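Local coordinates for glycoside hydrolase family 16 protein (Akkermansia muciniphila, PDB 6T2N), which probably cleaves internal beta-galactosidic linkages in mucin O-glycans, as an endo-acting O-glycanase of the human gut microbiota, at residues Lys156-Ile160 with Glu281-Lys285; Thr85-Lys91 with His105-Asn111. All coordinates share one frame; numbering follows the deposited sequence.

Contact 1. Residues Lys156-Ile160 with Glu281-Lys285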
loop_
_atom_site.group_PDB
_atom_site.type_symbol
_atom_site.label_atom_id
_atom_site.label_comp_id
_atom_site.label_asym_id
_atom_site.label_seq_id
_atom_site.Cartn_x
_atom_site.Cartn_y
_atom_site.Cartn_z
ATOM N N LYS A 156 -8.816 14.963 0.356
ATOM C CA LYS A 156 -8.156 15.989 1.207
ATOM C C LYS A 156 -9.187 16.473 2.232
ATOM O O LYS A 156 -10.158 17.164 1.817
ATOM C CB LYS A 156 -7.593 17.137 0.361
ATOM C CG LYS A 156 -7.201 18.375 1.146
ATOM C CD LYS A 156 -6.669 19.501 0.315
ATOM C CE LYS A 156 -5.780 20.404 1.135
ATOM N NZ LYS A 156 -5.753 21.784 0.603
ATOM N N THR A 157 -8.949 16.104 3.495
ATOM C CA THR A 157 -9.698 16.490 4.716
ATOM C C THR A 157 -8.838 16.112 5.936
ATOM O O THR A 157 -7.855 15.335 5.791
ATOM C CB THR A 157 -11.087 15.839 4.684
ATOM O OG1 THR A 157 -12.032 16.585 5.458
ATOM C CG2 THR A 157 -11.067 14.406 5.165
ATOM N N LYS A 158 -9.171 16.647 7.106
ATOM C CA LYS A 158 -8.492 16.354 8.404
ATOM C C LYS A 158 -8.597 14.852 8.703
ATOM O O LYS A 158 -9.688 14.306 8.784
ATOM C CB LYS A 158 -9.101 17.216 9.518
ATOM C CG LYS A 158 -8.248 17.473 10.746
ATOM C CD LYS A 158 -8.643 18.760 11.454
ATOM C CE LYS A 158 -7.885 19.007 12.743
ATOM N NZ LYS A 158 -7.833 17.808 13.619
ATOM N N GLY A 159 -7.455 14.193 8.787
ATOM C CA GLY A 159 -7.285 12.864 9.411
ATOM C C GLY A 159 -7.234 11.747 8.388
ATOM O O GLY A 159 -6.878 10.610 8.777
ATOM N N ILE A 160 -7.571 12.045 7.127
ATOM C CA ILE A 160 -7.503 11.035 6.037
ATOM C C ILE A 160 -6.040 10.619 5.812
ATOM O O ILE A 160 -5.123 11.473 5.872
ATOM C CB ILE A 160 -8.192 11.544 4.752
ATOM C CG1 ILE A 160 -8.614 10.353 3.904
ATOM C CG2 ILE A 160 -7.360 12.541 3.973
ATOM C CD1 ILE A 160 -9.573 9.450 4.645
ATOM N N GLU A 281 -3.029 14.104 12.462
ATOM C CA GLU A 281 -4.321 14.737 12.793
ATOM C C GLU A 281 -5.410 13.656 12.925
ATOM O O GLU A 281 -5.610 12.807 12.029
ATOM C CB GLU A 281 -4.710 15.731 11.690
ATOM C CG GLU A 281 -4.270 17.158 11.977
ATOM C CD GLU A 281 -4.614 18.091 10.842
ATOM O OE1 GLU A 281 -5.155 17.606 9.835
ATOM O OE2 GLU A 281 -4.326 19.291 10.964
ATOM N N LYS A 282 -6.179 13.709 13.981
ATOM C CA LYS A 282 -7.349 12.806 14.067
ATOM C C LYS A 282 -8.513 13.513 13.349
ATOM O O LYS A 282 -8.542 14.734 13.280
ATOM C CB LYS A 282 -7.461 12.352 15.530
ATOM C CG LYS A 282 -6.136 11.780 16.071
ATOM C CD LYS A 282 -6.104 10.283 16.343
ATOM C CE LYS A 282 -7.138 9.906 17.408
ATOM N NZ LYS A 282 -7.190 8.458 17.756
ATOM N N ALA A 283 -9.361 12.760 12.679
ATOM C CA ALA A 283 -10.567 13.274 12.013
ATOM C C ALA A 283 -11.548 13.852 13.048
ATOM O O ALA A 283 -11.540 13.464 14.203
ATOM C CB ALA A 283 -11.151 12.131 11.244
ATOM N N PRO A 284 -12.423 14.830 12.732
ATOM C CA PRO A 284 -13.203 15.495 13.785
ATOM C C PRO A 284 -14.162 14.565 14.538
ATOM O O PRO A 284 -14.624 13.670 13.944
ATOM C CB PRO A 284 -13.999 16.554 13.024
ATOM C CG PRO A 284 -13.197 16.769 11.743
ATOM C CD PRO A 284 -12.676 15.391 11.391
ATOM N N LYS A 285 -14.420 14.822 15.818
ATOM C CA LYS A 285 -15.309 13.996 16.680
ATOM C C LYS A 285 -16.679 13.865 16.000
ATOM O O LYS A 285 -17.314 12.824 16.174
ATOM C CB LYS A 285 -15.454 14.612 18.083
ATOM C CG LYS A 285 -15.563 13.570 19.197
ATOM C CD LYS A 285 -16.310 13.956 20.482
ATOM C CE LYS A 285 -16.560 12.736 21.356
ATOM N NZ LYS A 285 -16.809 13.107 22.769
#

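Contact 2. Residues Thr85-Lys91 with His105-Asn111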
loop_
_atom_site.group_PDB
_atom_site.type_symbol
_atom_site.label_atom_id
_atom_site.label_comp_id
_atom_site.label_asym_id
_atom_site.label_seq_id
_atom_site.Cartn_x
_atom_site.Cartn_y
_atom_site.Cartn_z
ATOM N N THR A 85 -12.861 1.509 11.032
ATOM C CA THR A 85 -13.029 0.042 10.769
ATOM C C THR A 85 -13.296 -0.154 9.271
ATOM O O THR A 85 -13.833 0.756 8.641
ATOM C CB THR A 85 -14.110 -0.580 11.656
ATOM O OG1 THR A 85 -13.993 -1.990 11.537
ATOM C CG2 THR A 85 -15.499 -0.186 11.254
ATOM N N TYR A 86 -12.877 -1.289 8.721
ATOM C CA TYR A 86 -12.761 -1.527 7.258
ATOM C C TYR A 86 -13.898 -2.443 6.780
ATOM O O TYR A 86 -14.098 -3.500 7.413
ATOM C CB TYR A 86 -11.392 -2.168 6.955
ATOM C CG TYR A 86 -10.213 -1.232 6.831
ATOM C CD1 TYR A 86 -10.321 -0.006 6.205
ATOM C CD2 TYR A 86 -8.959 -1.635 7.227
ATOM C CE1 TYR A 86 -9.239 0.833 6.065
ATOM C CE2 TYR A 86 -7.864 -0.815 7.107
ATOM C CZ TYR A 86 -8.002 0.431 6.531
ATOM O OH TYR A 86 -6.911 1.257 6.416
ATOM N N THR A 87 -14.602 -2.134 5.682
ATOM C CA THR A 87 -15.749 -3.006 5.262
ATOM C C THR A 87 -15.794 -3.238 3.757
ATOM O O THR A 87 -15.345 -2.374 3.026
ATOM C CB THR A 87 -17.134 -2.480 5.660
ATOM O OG1 THR A 87 -17.541 -1.647 4.568
ATOM C CG2 THR A 87 -17.167 -1.777 7.006
ATOM N N GLY A 88 -16.391 -4.357 3.351
ATOM C CA GLY A 88 -16.386 -4.803 1.947
ATOM C C GLY A 88 -17.603 -4.280 1.219
ATOM O O GLY A 88 -17.706 -4.575 0.014
ATOM N N ARG A 89 -18.459 -3.568 1.985
ATOM C CA ARG A 89 -19.743 -2.897 1.647
ATOM C C ARG A 89 -19.521 -1.867 0.561
ATOM O O ARG A 89 -18.563 -1.131 0.605
ATOM C CB ARG A 89 -20.264 -2.111 2.856
ATOM C CG ARG A 89 -20.704 -2.950 4.055
ATOM C CD ARG A 89 -21.151 -2.097 5.219
ATOM N NE ARG A 89 -20.276 -0.958 5.442
ATOM C CZ ARG A 89 -20.644 0.274 5.811
ATOM N NH1 ARG A 89 -21.911 0.594 6.002
ATOM N NH2 ARG A 89 -19.719 1.208 5.986
ATOM N N PRO A 90 -20.381 -1.709 -0.457
ATOM C CA PRO A 90 -19.972 -0.828 -1.570
ATOM C C PRO A 90 -19.838 0.650 -0.955
ATOM O O PRO A 90 -19.698 1.693 -1.645
ATOM C CB PRO A 90 -21.221 -1.002 -2.482
ATOM C CG PRO A 90 -21.738 -2.390 -2.125
ATOM C CD PRO A 90 -21.674 -2.398 -0.624
ATOM N N LYS A 91 -20.363 0.901 0.127
ATOM C CA LYS A 91 -20.509 2.238 0.841
ATOM C C LYS A 91 -19.103 2.776 0.890
ATOM O O LYS A 91 -18.963 3.981 0.530
ATOM C CB LYS A 91 -21.229 2.180 2.209
ATOM C CG LYS A 91 -21.325 3.514 2.966
ATOM C CD LYS A 91 -22.137 3.517 4.272
ATOM C CE LYS A 91 -22.425 4.931 4.747
ATOM N NZ LYS A 91 -22.606 5.003 6.217
ATOM N N HIS A 105 -16.403 7.249 5.594
ATOM C CA HIS A 105 -17.675 7.787 6.129
ATOM C C HIS A 105 -17.534 7.872 7.637
ATOM O O HIS A 105 -17.264 6.812 8.231
ATOM C CB HIS A 105 -18.874 6.865 5.851
ATOM C CG HIS A 105 -19.209 6.689 4.424
ATOM N ND1 HIS A 105 -19.997 7.571 3.773
ATOM C CD2 HIS A 105 -18.866 5.731 3.534
ATOM C CE1 HIS A 105 -20.130 7.175 2.522
ATOM N NE2 HIS A 105 -19.458 6.045 2.349
ATOM N N PHE A 106 -17.754 9.052 8.208
ATOM C CA PHE A 106 -18.020 9.217 9.653
ATOM C C PHE A 106 -19.295 8.418 9.968
ATOM O O PHE A 106 -20.343 8.840 9.560
ATOM C CB PHE A 106 -18.153 10.696 9.989
ATOM C CG PHE A 106 -18.589 10.911 11.400
ATOM C CD1 PHE A 106 -17.664 10.831 12.423
ATOM C CD2 PHE A 106 -19.927 11.129 11.709
ATOM C CE1 PHE A 106 -18.074 11.012 13.740
ATOM C CE2 PHE A 106 -20.326 11.295 13.025
ATOM C CZ PHE A 106 -19.400 11.226 14.037
ATOM N N GLU A 107 -19.189 7.268 10.633
ATOM C CA GLU A 107 -20.316 6.319 10.816
ATOM C C GLU A 107 -19.897 5.257 11.848
ATOM O O GLU A 107 -18.994 4.445 11.585
ATOM C CB GLU A 107 -20.714 5.727 9.470
ATOM C CG GLU A 107 -21.218 4.311 9.602
ATOM C CD GLU A 107 -21.463 3.587 8.293
ATOM O OE1 GLU A 107 -20.667 3.771 7.337
ATOM O OE2 GLU A 107 -22.412 2.813 8.237
ATOM N N LYS A 108 -20.503 5.279 13.027
ATOM C CA LYS A 108 -20.160 4.325 14.102
ATOM C C LYS A 108 -20.555 2.939 13.622
ATOM O O LYS A 108 -21.694 2.778 13.176
ATOM C CB LYS A 108 -20.890 4.696 15.384
ATOM C CG LYS A 108 -20.660 3.770 16.563
ATOM C CD LYS A 108 -21.310 4.320 17.792
ATOM C CE LYS A 108 -21.303 3.359 18.952
ATOM N NZ LYS A 108 -22.209 3.845 20.021
ATOM N N PHE A 109 -19.654 1.977 13.740
ATOM C CA PHE A 109 -19.806 0.660 13.077
ATOM C C PHE A 109 -18.981 -0.371 13.837
ATOM O O PHE A 109 -17.859 -0.047 14.254
ATOM C CB PHE A 109 -19.397 0.772 11.608
ATOM C CG PHE A 109 -19.763 -0.396 10.734
ATOM C CD1 PHE A 109 -18.897 -1.462 10.578
ATOM C CD2 PHE A 109 -20.960 -0.416 10.030
ATOM C CE1 PHE A 109 -19.207 -2.522 9.731
ATOM C CE2 PHE A 109 -21.269 -1.482 9.191
ATOM C CZ PHE A 109 -20.377 -2.525 9.019
ATOM N N ALA A 110 -19.555 -1.555 14.051
ATOM C CA ALA A 110 -18.960 -2.593 14.920
ATOM C C ALA A 110 -17.702 -3.152 14.247
ATOM O O ALA A 110 -17.701 -3.274 13.008
ATOM C CB ALA A 110 -19.972 -3.654 15.233
ATOM N N ASN A 111 -16.652 -3.385 15.040
ATOM C CA ASN A 111 -15.346 -3.952 14.619
ATOM C C ASN A 111 -15.481 -5.491 14.512
ATOM O O ASN A 111 -15.473 -6.165 15.544
ATOM C CB ASN A 111 -14.310 -3.419 15.620
ATOM C CG ASN A 111 -12.975 -4.139 15.681
ATOM O OD1 ASN A 111 -12.514 -4.732 14.687
ATOM N ND2 ASN A 111 -12.339 -4.063 16.848
#

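Contact 1. Residues Lys156-Ile160 with Glu281-Lys285
E281 lies across the aliphatic part of K158, the two side chains crossing at about a right angle. Its carboxylate meets the lysine methylenes, with E281 CD 3.7 Å from K158 CG. The charges are near but not paired: K158 NZ is 4.6 Å from E281 OE1. Attraction between them is likely, though no salt bridge forms. The backbone of E281 also takes part. E281 O accepts a CA-H...O contact from G159 CA at 3.1 Å. G159 follows K158 in a type II beta turn from T157 to I160, and its positive phi (100°) suits the third position of such a turn. K282 offers its carbonyl. K158 bends at its last torsion (chi4 -47°), and K158 NZ makes a weak hydrogen bond to K282 O at 3.2 Å. K282 NZ bonds to the O of G81. A283 CA approaches K158 O at 3.5 Å, a second CA-H...O contact. K158 O also accepts a hydrogen bond from Y290. P284 CD packs more loosely beside K158. The turn follows strand 146-153 and leads into strand 160-168 at I160. Residues 281-285 lie in the loop between strands 267-275 and 292-302. V275 of strand 267-275 touches the A283 methyl.

Contact 2. Residues Thr85-Lys91 with His105-Asn111
K91 lays its side chain over H105. K91 CE sits almost centrally above the imidazole, 3.6 Å from the ring centroid, in a CH-pi contact. The extended lysine chain, with CG anti to the backbone N (chi1 177°), carries CE there. The same ring uses its edge as well: H105 NE2 donates to K91 O at 2.8 Å. The oxygen lies in the ring plane, but the donor stands well above the carbonyl plane. Backbone and side chain of K91 thus hold the imidazole at an edge and on a face. The K91 amine is modelled beside the E107 carboxylate, but its exact place is doubtful.

F109 is the second large contributor. Two methyls meet its ring obliquely: T85 CG2 lies 3.7 Å from F109 CD1, and T87 CG2 lies 3.5 Å from F109 CE1. R89 makes an off-centre cation-pi contact with F109, the guanidinium tilted 35° to the ring.

R89 joins the two groups. It grips E107 end-on, R89 NH2 to E107 OE1 at 3.0 Å and R89 NH1 to E107 OE2 at 3.2 Å. The two planes are turned 57° apart, and R89 NH2 meets E107 OE1 from above the carboxylate plane. R89 NE donates to T87 OG1, which lies in the guanidinium plane; with the bonds to E107 this restrains the group's rotation. N92 OD1 bonds to both T87 OG1 and R89 NH2, and T131 to E107 OE1.

R89, E107 and, less surely, K91 form a salt-bridge network. It joins the chain just after strand 85-86 to the chain just before strand 109-110. Both strands pair with strand 127-136 in one sheet of the GH16 beta-sandwich jelly roll.

Contact 1 and contact 2 have centres 16 Å apart and lie on the same side of the chain's centre, about 20 and 19 Å from it. They follow in series: contact 2 closes before contact 1 opens. They also touch, with K285 O packed against F106 CE1. Y130 of strand 127-136 links them further. Its hydroxyl bonds to P284 O, its ring meets F106 edge-to-face, and its backbone pairs with T85. Contact 1 joins two loops, whereas contact 2 joins the chain after strand 85-86 to the chain around strand 109-110. Neither includes a ligand of the calcium ion, which is bound at E59, G98 and D297.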